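Local structure of cortical-lytic enzyme (Clostridium perfringens, 5JIP) at residues Ser225-Leu238 and Asn250-Tyr262. The protein probably acts as a muramidase (lysozyme) of glycoside hydrolase family 25 that hydrolyses cortex peptidoglycan during spore germination. Numbering follows the deposited sequence.
Sequences SIDSLMPPSAVTGL and NWTANKEDDLNGY. With MG (magnesium ion), chain E.
The two segments run antiparallel, from S228 beside D258 to L238 beside W251, where the CA atoms come within 4.3 Å. At the first end a magnesium ion ties them together: D227 O, M230 O and D258 OD2 bind it with two waters, and D304 from strand 296-304 adds a sixth ligand. One of those waters also donates to D258 OD1, so both carboxylate oxygens serve the site. Close by, D227 OD2 accepts from D257 N on its anti side, nearly straight at 163°, while S225 OG donates to the anti lone pair of D257 OD2 over 2.6 Å. This is the junction between the TIM-barrel muramidase domain and a C-terminal two-sheet domain, whose strand arrangement and sequence are consistent with a fibronectin type III fold. Further along, E256 bends at chi2 (86°), lying against P232 CB; its OE2 receives S233 N from above the carboxylate plane at 2.8 Å, and its OE1 receives N254 ND2. N254 ND2 also donates to S233 O over 3.1 Å, within its own amide plane but from above the plane of the S233 carbonyl. A water bridges N254 OD1, T252 O and T236 N. V235 then spreads its methyls: CG1 packs on W251 CB at 3.6 Å, and CG2 meets the edge of the Y262 ring, one face of which carries W251 NE1 over its centre. Beyond it, T252 N donates to T236 O.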
ATOM      1  N   SER A 225     -14.755  -0.728   7.551  1.00 12.10           N
ATOM      2  CA  SER A 225     -14.249   0.388   8.328  1.00  9.74           C
ATOM      3  C   SER A 225     -14.555   1.705   7.636  1.00  6.63           C
ATOM      4  O   SER A 225     -14.358   1.844   6.429  1.00  7.32           O
ATOM      5  CB  SER A 225     -12.747   0.289   8.527  1.00 11.32           C
ATOM      6  OG  SER A 225     -12.299   1.422   9.239  1.00 11.44           O
ATOM      7  N   ILE A 226     -14.985   2.683   8.433  1.00  7.98           N
ATOM      8  CA  ILE A 226     -15.189   4.035   7.924  1.00  6.28           C
ATOM      9  C   ILE A 226     -13.892   4.579   7.329  1.00  8.65           C
ATOM     10  O   ILE A 226     -13.914   5.425   6.432  1.00  6.32           O
ATOM     11  CB  ILE A 226     -15.734   4.939   9.049  1.00 11.20           C
ATOM     12  CG1 ILE A 226     -16.038   6.328   8.514  1.00 13.47           C
ATOM     13  CG2 ILE A 226     -14.751   5.049  10.195  1.00 10.83           C
ATOM     14  CD1 ILE A 226     -17.253   6.344   7.548  1.00 12.72           C
ATOM     15  N   ASP A 227     -12.747   4.109   7.825  1.00  5.23           N
ATOM     16  CA  ASP A 227     -11.462   4.564   7.319  1.00  7.66           C
ATOM     17  C   ASP A 227     -11.325   4.306   5.822  1.00  6.94           C
ATOM     18  O   ASP A 227     -10.679   5.091   5.119  1.00  7.18           O
ATOM     19  CB  ASP A 227     -10.318   3.871   8.075  1.00  7.24           C
ATOM     20  CG  ASP A 227     -10.332   4.131   9.583  1.00 12.92           C
ATOM     21  OD1 ASP A 227     -10.898   5.123  10.017  1.00 14.96           O
ATOM     22  OD2 ASP A 227      -9.738   3.317  10.328  1.00 16.38           O
ATOM     23  N   SER A 228     -11.979   3.261   5.312  1.00  5.50           N
ATOM     24  CA  SER A 228     -11.860   2.907   3.899  1.00  5.57           C
ATOM     25  C   SER A 228     -12.608   3.877   2.980  1.00  5.28           C
ATOM     26  O   SER A 228     -12.466   3.778   1.769  1.00  6.28           O
ATOM     27  CB  SER A 228     -12.366   1.493   3.674  1.00  6.68           C
ATOM     28  OG  SER A 228     -11.504   0.569   4.332  1.00 10.38           O
ATOM     29  N   LEU A 229     -13.419   4.777   3.531  1.00  6.81           N
ATOM     30  CA  LEU A 229     -14.049   5.831   2.748  1.00  5.76           C
ATOM     31  C   LEU A 229     -13.300   7.154   2.825  1.00  6.46           C
ATOM     32  O   LEU A 229     -13.585   8.058   2.015  1.00  5.70           O
ATOM     33  CB  LEU A 229     -15.495   6.060   3.232  1.00  5.93           C
ATOM     34  CG  LEU A 229     -16.489   4.908   3.023  1.00  6.30           C
ATOM     35  CD1 LEU A 229     -17.847   5.269   3.610  1.00  9.49           C
ATOM     36  CD2 LEU A 229     -16.604   4.564   1.521  1.00  9.85           C
ATOM     37  N   MET A 230     -12.368   7.295   3.782  1.00  5.40           N
ATOM     38  CA  MET A 230     -11.730   8.572   4.129  1.00  4.62           C
ATOM     39  C   MET A 230     -10.212   8.553   3.935  1.00  8.29           C
ATOM     40  O   MET A 230      -9.581   7.496   4.035  1.00  9.19           O
ATOM     41  CB  MET A 230     -12.011   8.932   5.587  1.00  7.63           C
ATOM     42  CG  MET A 230     -13.461   8.942   5.924  1.00  8.46           C
ATOM     43  SD  MET A 230     -13.806   9.610   7.573  1.00 10.09           S
ATOM     44  CE  MET A 230     -12.881   8.516   8.651  1.00 13.74           C
ATOM     45  N   PRO A 231      -9.594   9.705   3.699  1.00  6.97           N
ATOM     46  CA  PRO A 231      -8.145   9.777   3.813  1.00  5.96           C
ATOM     47  C   PRO A 231      -7.711   9.482   5.238  1.00  7.47           C
ATOM     48  O   PRO A 231      -8.461   9.746   6.207  1.00  6.75           O
ATOM     49  CB  PRO A 231      -7.827  11.228   3.417  1.00  6.98           C
ATOM     50  CG  PRO A 231      -9.060  11.700   2.699  1.00  6.70           C
ATOM     51  CD  PRO A 231     -10.167  11.019   3.346  1.00  9.68           C
ATOM     52  N   PRO A 232      -6.493   8.991   5.420  1.00  6.86           N
ATOM     53  CA  PRO A 232      -5.963   8.834   6.780  1.00  8.31           C
ATOM     54  C   PRO A 232      -5.789  10.177   7.458  1.00  9.42           C
ATOM     55  O   PRO A 232      -5.682  11.228   6.809  1.00  9.98           O
ATOM     56  CB  PRO A 232      -4.602   8.162   6.576  1.00 10.89           C
ATOM     57  CG  PRO A 232      -4.314   8.231   5.193  1.00  9.11           C
ATOM     58  CD  PRO A 232      -5.476   8.707   4.397  1.00  8.11           C
ATOM     59  N   SER A 233      -5.727  10.116   8.786  1.00  9.80           N
ATOM     60  CA  SER A 233      -5.437  11.279   9.615  1.00 10.87           C
ATOM     61  C   SER A 233      -3.985  11.715   9.465  1.00  9.99           C
ATOM     62  O   SER A 233      -3.117  10.973   8.993  1.00  9.07           O
ATOM     63  CB  SER A 233      -5.692  10.978  11.096  1.00 17.19           C
ATOM     64  OG  SER A 233      -7.044  10.636  11.352  1.00 21.64           O
ATOM     65  N   ALA A 234      -3.724  12.949   9.880  1.00 12.18           N
ATOM     66  CA  ALA A 234      -2.347  13.412   9.987  1.00 11.47           C
ATOM     67  C   ALA A 234      -1.567  12.511  10.936  1.00  8.86           C
ATOM     68  O   ALA A 234      -2.109  11.930  11.879  1.00 10.08           O
ATOM     69  CB  ALA A 234      -2.289  14.849  10.484  1.00 15.74           C
ATOM     70  N   VAL A 235      -0.276  12.397  10.672  1.00 10.14           N
ATOM     71  CA  VAL A 235       0.593  11.619  11.544  1.00  7.74           C
ATOM     72  C   VAL A 235       0.791  12.368  12.864  1.00  8.48           C
ATOM     73  O   VAL A 235       0.870  13.595  12.896  1.00  9.22           O
ATOM     74  CB  VAL A 235       1.935  11.359  10.834  1.00  7.75           C
ATOM     75  CG1 VAL A 235       2.944  10.619  11.749  1.00 10.26           C
ATOM     76  CG2 VAL A 235       1.709  10.597   9.489  1.00  9.70           C
ATOM     77  N   THR A 236       0.910  11.622  13.952  1.00  8.66           N
ATOM     78  CA  THR A 236       1.147  12.218  15.258  1.00 15.61           C
ATOM     79  C   THR A 236       2.454  11.696  15.826  1.00 16.32           C
ATOM     80  O   THR A 236       2.993  10.685  15.368  1.00 13.61           O
ATOM     81  CB  THR A 236       0.007  11.923  16.243  1.00 12.37           C
ATOM     82  OG1 THR A 236       0.003  10.543  16.608  1.00 15.74           O
ATOM     83  CG2 THR A 236      -1.343  12.297  15.598  1.00 19.42           C
ATOM     84  N   GLY A 237       2.963  12.413  16.826  1.00 16.93           N
ATOM     85  CA  GLY A 237       4.167  11.991  17.521  1.00 15.68           C
ATOM     86  C   GLY A 237       5.432  12.070  16.698  1.00 12.22           C
ATOM     87  O   GLY A 237       6.389  11.335  16.973  1.00 13.77           O
ATOM     88  N   LEU A 238       5.486  12.983  15.732  1.00 13.10           N
ATOM     89  CA  LEU A 238       6.637  13.078  14.858  1.00 14.14           C
ATOM     90  C   LEU A 238       7.810  13.654  15.634  1.00 17.42           C
ATOM     91  O   LEU A 238       7.664  14.618  16.380  1.00 15.40           O
ATOM     92  CB  LEU A 238       6.331  13.965  13.654  1.00 12.29           C
ATOM     93  CG  LEU A 238       7.456  14.093  12.626  1.00 11.93           C
ATOM     94  CD1 LEU A 238       7.784  12.736  11.981  1.00 13.17           C
ATOM     95  CD2 LEU A 238       7.089  15.167  11.560  1.00 18.02           C
ATOM     96  N   ASN A 250      11.168   9.518  13.663  1.00 10.20           N
ATOM     97  CA  ASN A 250      10.250   8.506  14.170  1.00 10.84           C
ATOM     98  C   ASN A 250       8.890   9.145  14.410  1.00 10.12           C
ATOM     99  O   ASN A 250       8.755  10.375  14.456  1.00 12.92           O
ATOM    100  CB  ASN A 250      10.785   7.826  15.443  1.00 15.80           C
ATOM    101  CG  ASN A 250      10.708   8.714  16.662  1.00 16.35           C
ATOM    102  OD1 ASN A 250      11.488   9.654  16.820  1.00 24.78           O
ATOM    103  ND2 ASN A 250       9.791   8.397  17.548  1.00 22.75           N
ATOM    104  N   TRP A 251       7.872   8.294  14.530  1.00  9.77           N
ATOM    105  CA  TRP A 251       6.509   8.783  14.705  1.00  9.03           C
ATOM    106  C   TRP A 251       5.657   7.701  15.347  1.00  9.42           C
ATOM    107  O   TRP A 251       6.034   6.528  15.420  1.00 13.05           O
ATOM    108  CB  TRP A 251       5.917   9.242  13.354  1.00 10.56           C
ATOM    109  CG  TRP A 251       5.942   8.195  12.261  1.00  8.25           C
ATOM    110  CD1 TRP A 251       4.972   7.289  11.982  1.00  7.50           C
ATOM    111  CD2 TRP A 251       6.992   7.968  11.303  1.00  7.07           C
ATOM    112  NE1 TRP A 251       5.350   6.495  10.903  1.00  7.95           N
ATOM    113  CE2 TRP A 251       6.584   6.888  10.479  1.00  5.50           C
ATOM    114  CE3 TRP A 251       8.233   8.554  11.078  1.00  6.95           C
ATOM    115  CZ2 TRP A 251       7.375   6.395   9.434  1.00  7.62           C
ATOM    116  CZ3 TRP A 251       9.020   8.069  10.038  1.00  8.95           C
ATOM    117  CH2 TRP A 251       8.587   6.994   9.233  1.00  8.43           C
ATOM    118  N   THR A 252       4.486   8.118  15.833  1.00 10.54           N
ATOM    119  CA  THR A 252       3.478   7.184  16.295  1.00 11.90           C
ATOM    120  C   THR A 252       2.795   6.546  15.107  1.00  9.87           C
ATOM    121  O   THR A 252       2.475   7.221  14.126  1.00 11.13           O
ATOM    122  CB  THR A 252       2.436   7.903  17.154  1.00 16.36           C
ATOM    123  OG1 THR A 252       3.091   8.516  18.264  1.00 15.75           O
ATOM    124  CG2 THR A 252       1.351   6.925  17.633  1.00 15.57           C
ATOM    125  N   ALA A 253       2.536   5.245  15.209  1.00 13.83           N
ATOM    126  CA  ALA A 253       1.865   4.555  14.115  1.00 10.82           C
ATOM    127  C   ALA A 253       0.463   5.110  13.928  1.00 15.41           C
ATOM    128  O   ALA A 253      -0.290   5.291  14.901  1.00 10.38           O
ATOM    129  CB  ALA A 253       1.799   3.058  14.367  1.00  9.02           C
ATOM    130  N   ASN A 254       0.115   5.408  12.676  1.00 11.18           N
ATOM    131  CA  ASN A 254      -1.281   5.679  12.354  1.00 13.12           C
ATOM    132  C   ASN A 254      -2.106   4.430  12.615  1.00 13.07           C
ATOM    133  O   ASN A 254      -1.597   3.318  12.601  1.00 14.41           O
ATOM    134  CB  ASN A 254      -1.453   6.106  10.896  1.00 12.80           C
ATOM    135  CG  ASN A 254      -1.408   7.597  10.704  1.00 11.13           C
ATOM    136  OD1 ASN A 254      -0.461   8.284  11.106  1.00  7.47           O
ATOM    137  ND2 ASN A 254      -2.453   8.122  10.052  1.00  8.77           N
ATOM    138  N   LYS A 255      -3.403   4.620  12.857  1.00 12.65           N
ATOM    139  CA  LYS A 255      -4.249   3.526  13.322  1.00 14.83           C
ATOM    140  C   LYS A 255      -5.291   3.072  12.307  1.00 18.37           C
ATOM    141  O   LYS A 255      -6.045   2.140  12.606  1.00 12.41           O
ATOM    142  CB  LYS A 255      -4.966   3.917  14.625  1.00 22.11           C
ATOM    143  CG  LYS A 255      -4.119   4.572  15.679  1.00 24.36           C
ATOM    144  CD  LYS A 255      -3.076   3.670  16.287  1.00 33.22           C
ATOM    145  CE  LYS A 255      -2.210   4.504  17.241  1.00 39.93           C
ATOM    146  NZ  LYS A 255      -0.796   4.036  17.336  1.00 23.42           N
ATOM    147  N   GLU A 256      -5.348   3.671  11.118  1.00 13.88           N
ATOM    148  CA  GLU A 256      -6.430   3.344  10.192  1.00 14.30           C
ATOM    149  C   GLU A 256      -6.363   1.901   9.732  1.00 12.76           C
ATOM    150  O   GLU A 256      -5.284   1.355   9.450  1.00 10.20           O
ATOM    151  CB  GLU A 256      -6.403   4.268   8.979  1.00 10.99           C
ATOM    152  CG  GLU A 256      -6.820   5.675   9.266  1.00 10.30           C
ATOM    153  CD  GLU A 256      -5.679   6.548   9.749  1.00 11.79           C
ATOM    154  OE1 GLU A 256      -4.501   6.123   9.691  1.00 11.70           O
ATOM    155  OE2 GLU A 256      -5.964   7.678  10.166  1.00 11.24           O
ATOM    156  N   ASP A 257      -7.546   1.292   9.607  1.00 11.03           N
ATOM    157  CA  ASP A 257      -7.634  -0.083   9.151  1.00 15.67           C
ATOM    158  C   ASP A 257      -7.116  -0.235   7.740  1.00 13.68           C
ATOM    159  O   ASP A 257      -6.640  -1.311   7.373  1.00 13.55           O
ATOM    160  CB  ASP A 257      -9.086  -0.573   9.233  1.00 17.25           C
ATOM    161  CG  ASP A 257      -9.636  -0.484  10.637  1.00 26.52           C
ATOM    162  OD1 ASP A 257      -8.971  -1.036  11.535  1.00 18.71           O
ATOM    163  OD2 ASP A 257     -10.688   0.170  10.855  1.00 24.13           O
ATOM    164  N   ASP A 258      -7.192   0.819   6.935  1.00  7.97           N
ATOM    165  CA  ASP A 258      -6.755   0.759   5.554  1.00  8.71           C
ATOM    166  C   ASP A 258      -5.416   1.454   5.350  1.00  9.01           C
ATOM    167  O   ASP A 258      -5.088   1.816   4.217  1.00  9.29           O
ATOM    168  CB  ASP A 258      -7.813   1.382   4.628  1.00  6.34           C
ATOM    169  CG  ASP A 258      -8.021   2.863   4.899  1.00  6.15           C
ATOM    170  OD1 ASP A 258      -7.652   3.341   6.013  1.00  7.87           O
ATOM    171  OD2 ASP A 258      -8.591   3.564   4.027  1.00  6.95           O
ATOM    172  N   LEU A 259      -4.660   1.683   6.430  1.00  6.75           N
ATOM    173  CA  LEU A 259      -3.354   2.304   6.316  1.00  7.44           C
ATOM    174  C   LEU A 259      -2.458   1.479   5.396  1.00  8.59           C
ATOM    175  O   LEU A 259      -2.427   0.246   5.453  1.00  7.91           O
ATOM    176  CB  LEU A 259      -2.718   2.424   7.688  1.00  9.42           C
ATOM    177  CG  LEU A 259      -1.360   3.099   7.734  1.00  8.42           C
ATOM    178  CD1 LEU A 259      -1.471   4.564   7.415  1.00 11.49           C
ATOM    179  CD2 LEU A 259      -0.775   2.854   9.097  1.00 10.89           C
ATOM    180  N   ASN A 260      -1.731   2.167   4.531  1.00  6.96           N
ATOM    181  CA  ASN A 260      -0.848   1.492   3.620  1.00 10.94           C
ATOM    182  C   ASN A 260       0.587   1.983   3.637  1.00 11.55           C
ATOM    183  O   ASN A 260       1.446   1.267   3.125  1.00 10.30           O
ATOM    184  CB  ASN A 260      -1.388   1.584   2.197  1.00 14.46           C
ATOM    185  CG  ASN A 260      -1.222   0.289   1.464  1.00 19.32           C
ATOM    186  OD1 ASN A 260      -0.902  -0.728   2.078  1.00 18.54           O
ATOM    187  ND2 ASN A 260      -1.421   0.309   0.142  1.00 19.40           N
ATOM    188  N   GLY A 261       0.884   3.142   4.217  1.00  8.17           N
ATOM    189  CA  GLY A 261       2.264   3.569   4.343  1.00  7.36           C
ATOM    190  C   GLY A 261       2.370   5.062   4.585  1.00  6.91           C
ATOM    191  O   GLY A 261       1.386   5.741   4.853  1.00  8.15           O
ATOM    192  N   TYR A 262       3.594   5.548   4.446  1.00  6.32           N
ATOM    193  CA  TYR A 262       3.964   6.927   4.703  1.00  5.59           C
ATOM    194  C   TYR A 262       4.993   7.362   3.682  1.00  7.22           C
ATOM    195  O   TYR A 262       5.831   6.565   3.243  1.00  7.85           O
ATOM    196  CB  TYR A 262       4.577   7.128   6.101  1.00  8.29           C
ATOM    197  CG  TYR A 262       3.840   6.499   7.240  1.00  6.22           C
ATOM    198  CD1 TYR A 262       4.030   5.161   7.557  1.00  6.51           C
ATOM    199  CD2 TYR A 262       2.994   7.259   8.047  1.00  7.91           C
ATOM    200  CE1 TYR A 262       3.352   4.580   8.602  1.00  8.33           C
ATOM    201  CE2 TYR A 262       2.330   6.702   9.090  1.00  6.66           C
ATOM    202  CZ  TYR A 262       2.518   5.374   9.394  1.00  7.87           C
ATOM    203  OH  TYR A 262       1.837   4.848  10.455  1.00 11.09           O
TER
HETATM  204 MG    MG E 403      -8.970   5.560   3.876  0.99  7.18          MG
HETATM  205  O   HOH W   1      -8.544   8.135  10.408  1.00 26.98           O
HETATM  206  O   HOH W   2       0.459   8.690  13.468  1.00  8.56           O
HETATM  207  O   HOH W   3       1.471  10.151  19.357  1.00 25.61           O
HETATM  208  O   HOH W   4       6.085   9.144  18.584  1.00 26.95           O
HETATM  209  O   HOH W   5      -7.867   5.931   5.661  1.00  4.65           O
HETATM  210  O   HOH W   6      -9.983   5.315   2.048  1.00  5.99           O